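Local coordinates for signal recognition particle 19 kDa protein (Pyrococcus furiosus, PDB 3DLU) that probably binds 7S RNA directly and mediates the binding of SRP54, helping assemble the signal recognition particle that targets nascent membrane proteins, at residues R21-R25 / S26-E30. Sequence-based numbering, arbitrary orientation.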
loop_
_atom_site.group_PDB
_atom_site.type_symbol
_atom_site.label_atom_id
_atom_site.label_comp_id
_atom_site.label_asym_id
_atom_site.label_seq_id
_atom_site.Cartn_x
_atom_site.Cartn_y
_atom_site.Cartn_z
ATOM N N ARG A 21 -20.845 -2.814 2.897
ATOM C CA ARG A 21 -21.293 -4.082 2.333
ATOM C C ARG A 21 -22.276 -3.899 1.173
ATOM O O ARG A 21 -23.240 -3.118 1.265
ATOM C CB ARG A 21 -21.889 -5.021 3.402
ATOM C CG ARG A 21 -22.439 -6.310 2.780
ATOM C CD ARG A 21 -22.775 -7.389 3.803
ATOM N NE ARG A 21 -23.584 -6.867 4.889
ATOM C CZ ARG A 21 -24.900 -6.665 4.822
ATOM N NH1 ARG A 21 -25.575 -6.940 3.714
ATOM N NH2 ARG A 21 -25.540 -6.172 5.873
ATOM N N ILE A 22 -21.991 -4.602 0.083
ATOM C CA ILE A 22 -22.791 -4.571 -1.132
ATOM C C ILE A 22 -23.738 -5.753 -1.181
ATOM O O ILE A 22 -24.928 -5.599 -1.437
ATOM C CB ILE A 22 -21.899 -4.668 -2.402
ATOM C CG1 ILE A 22 -20.900 -3.517 -2.461
ATOM C CG2 ILE A 22 -22.752 -4.707 -3.659
ATOM C CD1 ILE A 22 -20.371 -3.246 -3.850
ATOM N N VAL A 23 -23.207 -6.944 -0.942
ATOM C CA VAL A 23 -23.987 -8.160 -1.176
ATOM C C VAL A 23 -24.868 -8.502 0.036
ATOM O O VAL A 23 -24.593 -8.054 1.138
ATOM C CB VAL A 23 -23.090 -9.334 -1.552
ATOM C CG1 VAL A 23 -22.133 -8.924 -2.675
ATOM C CG2 VAL A 23 -22.309 -9.782 -0.366
ATOM N N PRO A 24 -25.939 -9.281 -0.180
ATOM C CA PRO A 24 -26.796 -9.665 0.948
ATOM C C PRO A 24 -25.997 -10.360 2.039
ATOM O O PRO A 24 -25.043 -11.099 1.761
ATOM C CB PRO A 24 -27.804 -10.633 0.314
ATOM C CG PRO A 24 -27.844 -10.223 -1.130
ATOM C CD PRO A 24 -26.447 -9.784 -1.467
ATOM N N ARG A 25 -26.407 -10.131 3.278
ATOM C CA ARG A 25 -25.640 -10.579 4.426
ATOM C C ARG A 25 -25.401 -12.089 4.446
ATOM O O ARG A 25 -24.325 -12.525 4.830
ATOM C CB ARG A 25 -26.300 -10.124 5.731
ATOM C CG ARG A 25 -25.402 -10.279 6.943
ATOM C CD ARG A 25 -26.114 -9.859 8.227
ATOM N NE ARG A 25 -27.205 -10.781 8.522
ATOM C CZ ARG A 25 -27.757 -10.939 9.719
ATOM N NH1 ARG A 25 -27.319 -10.233 10.752
ATOM N NH2 ARG A 25 -28.736 -11.821 9.884
ATOM N N SER A 26 -26.405 -12.881 4.057
ATOM C CA SER A 26 -26.255 -14.339 4.042
ATOM C C SER A 26 -25.262 -14.847 2.976
ATOM O O SER A 26 -24.672 -15.922 3.135
ATOM C CB SER A 26 -27.617 -15.019 3.881
ATOM O OG SER A 26 -28.200 -14.632 2.656
ATOM N N ILE A 27 -25.067 -14.072 1.902
ATOM C CA ILE A 27 -24.062 -14.436 0.895
ATOM C C ILE A 27 -22.663 -13.994 1.350
ATOM O O ILE A 27 -21.694 -14.759 1.250
ATOM C CB ILE A 27 -24.415 -13.870 -0.493
ATOM C CG1 ILE A 27 -25.706 -14.509 -1.015
ATOM C CG2 ILE A 27 -23.273 -14.114 -1.499
ATOM C CD1 ILE A 27 -26.356 -13.721 -2.144
ATOM N N ALA A 28 -22.579 -12.763 1.856
ATOM C CA ALA A 28 -21.361 -12.243 2.470
ATOM C C ALA A 28 -20.832 -13.217 3.521
ATOM O O ALA A 28 -21.599 -14.003 4.099
ATOM C CB ALA A 28 -21.649 -10.884 3.114
ATOM N N VAL A 29 -19.525 -13.154 3.764
ATOM C CA VAL A 29 -18.869 -13.963 4.784
ATOM C C VAL A 29 -18.209 -13.057 5.812
ATOM O O VAL A 29 -17.968 -11.874 5.547
ATOM C CB VAL A 29 -17.812 -14.914 4.201
ATOM C CG1 VAL A 29 -18.456 -15.940 3.257
ATOM C CG2 VAL A 29 -16.674 -14.106 3.512
ATOM N N GLU A 30 -17.922 -13.599 6.995
ATOM C CA GLU A 30 -17.292 -12.784 8.028
ATOM C C GLU A 30 -15.824 -12.502 7.702
ATOM O O GLU A 30 -15.060 -13.415 7.418
ATOM C CB GLU A 30 -17.408 -13.446 9.412
#
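The carbonyl oxygen of P24 accepts from the backbone N-H of both I27 and A28, and those two bonds close the bend. A28 N lies 3.0 Å from P24 O and donates almost straight, with an N-H...O angle of 176°, approaching nearly along the C=O axis. I27 N is also 3.0 Å from P24 O, but its hydrogen bond is bent to 132° and it comes from above the carbonyl plane. One oxygen thus takes two donors, the I27 bond closing a turn round R25 and S26, the A28 bond one round R25 to I27.

Apolar contacts follow the same bend. The P24 ring and the I27 chain run alongside each other, P24 CG 3.9 Å from I27 CD1. The methyl of A28 meets V23 CG2 at 3.7 Å, and from another direction A28 CB touches R21 CD, also 3.7 Å away.

The polar end of R21 works within its own segment and beyond. CG anti to the backbone N (chi1 176°) and an extended chi2 carry CD out to A28; the bend at chi3 then turns the guanidinium back to V23 O. R21 NH1 donates to V23 O at 3.0 Å, with the oxygen in the guanidinium plane, and R21 NE reaches L15 O. R25 CB lies 3.7 Å above the R21 guanidinium plane, over its centre. A leucine in place of R21 would probably leave the carbonyls of V23 and L15 without their arginine donors and take away the flat group under R25 CB.

R93, on helix 81-100, bonds the carbonyls of I27 and A28, holding the bend against that helix. The i to i+3 and i to i+4 bonds to P24 O make a single helical turn, an alpha-turn, in the long loop joining strand 3-6 to helix 34-43 of the SRP19 beta-alpha-beta-beta-alpha fold.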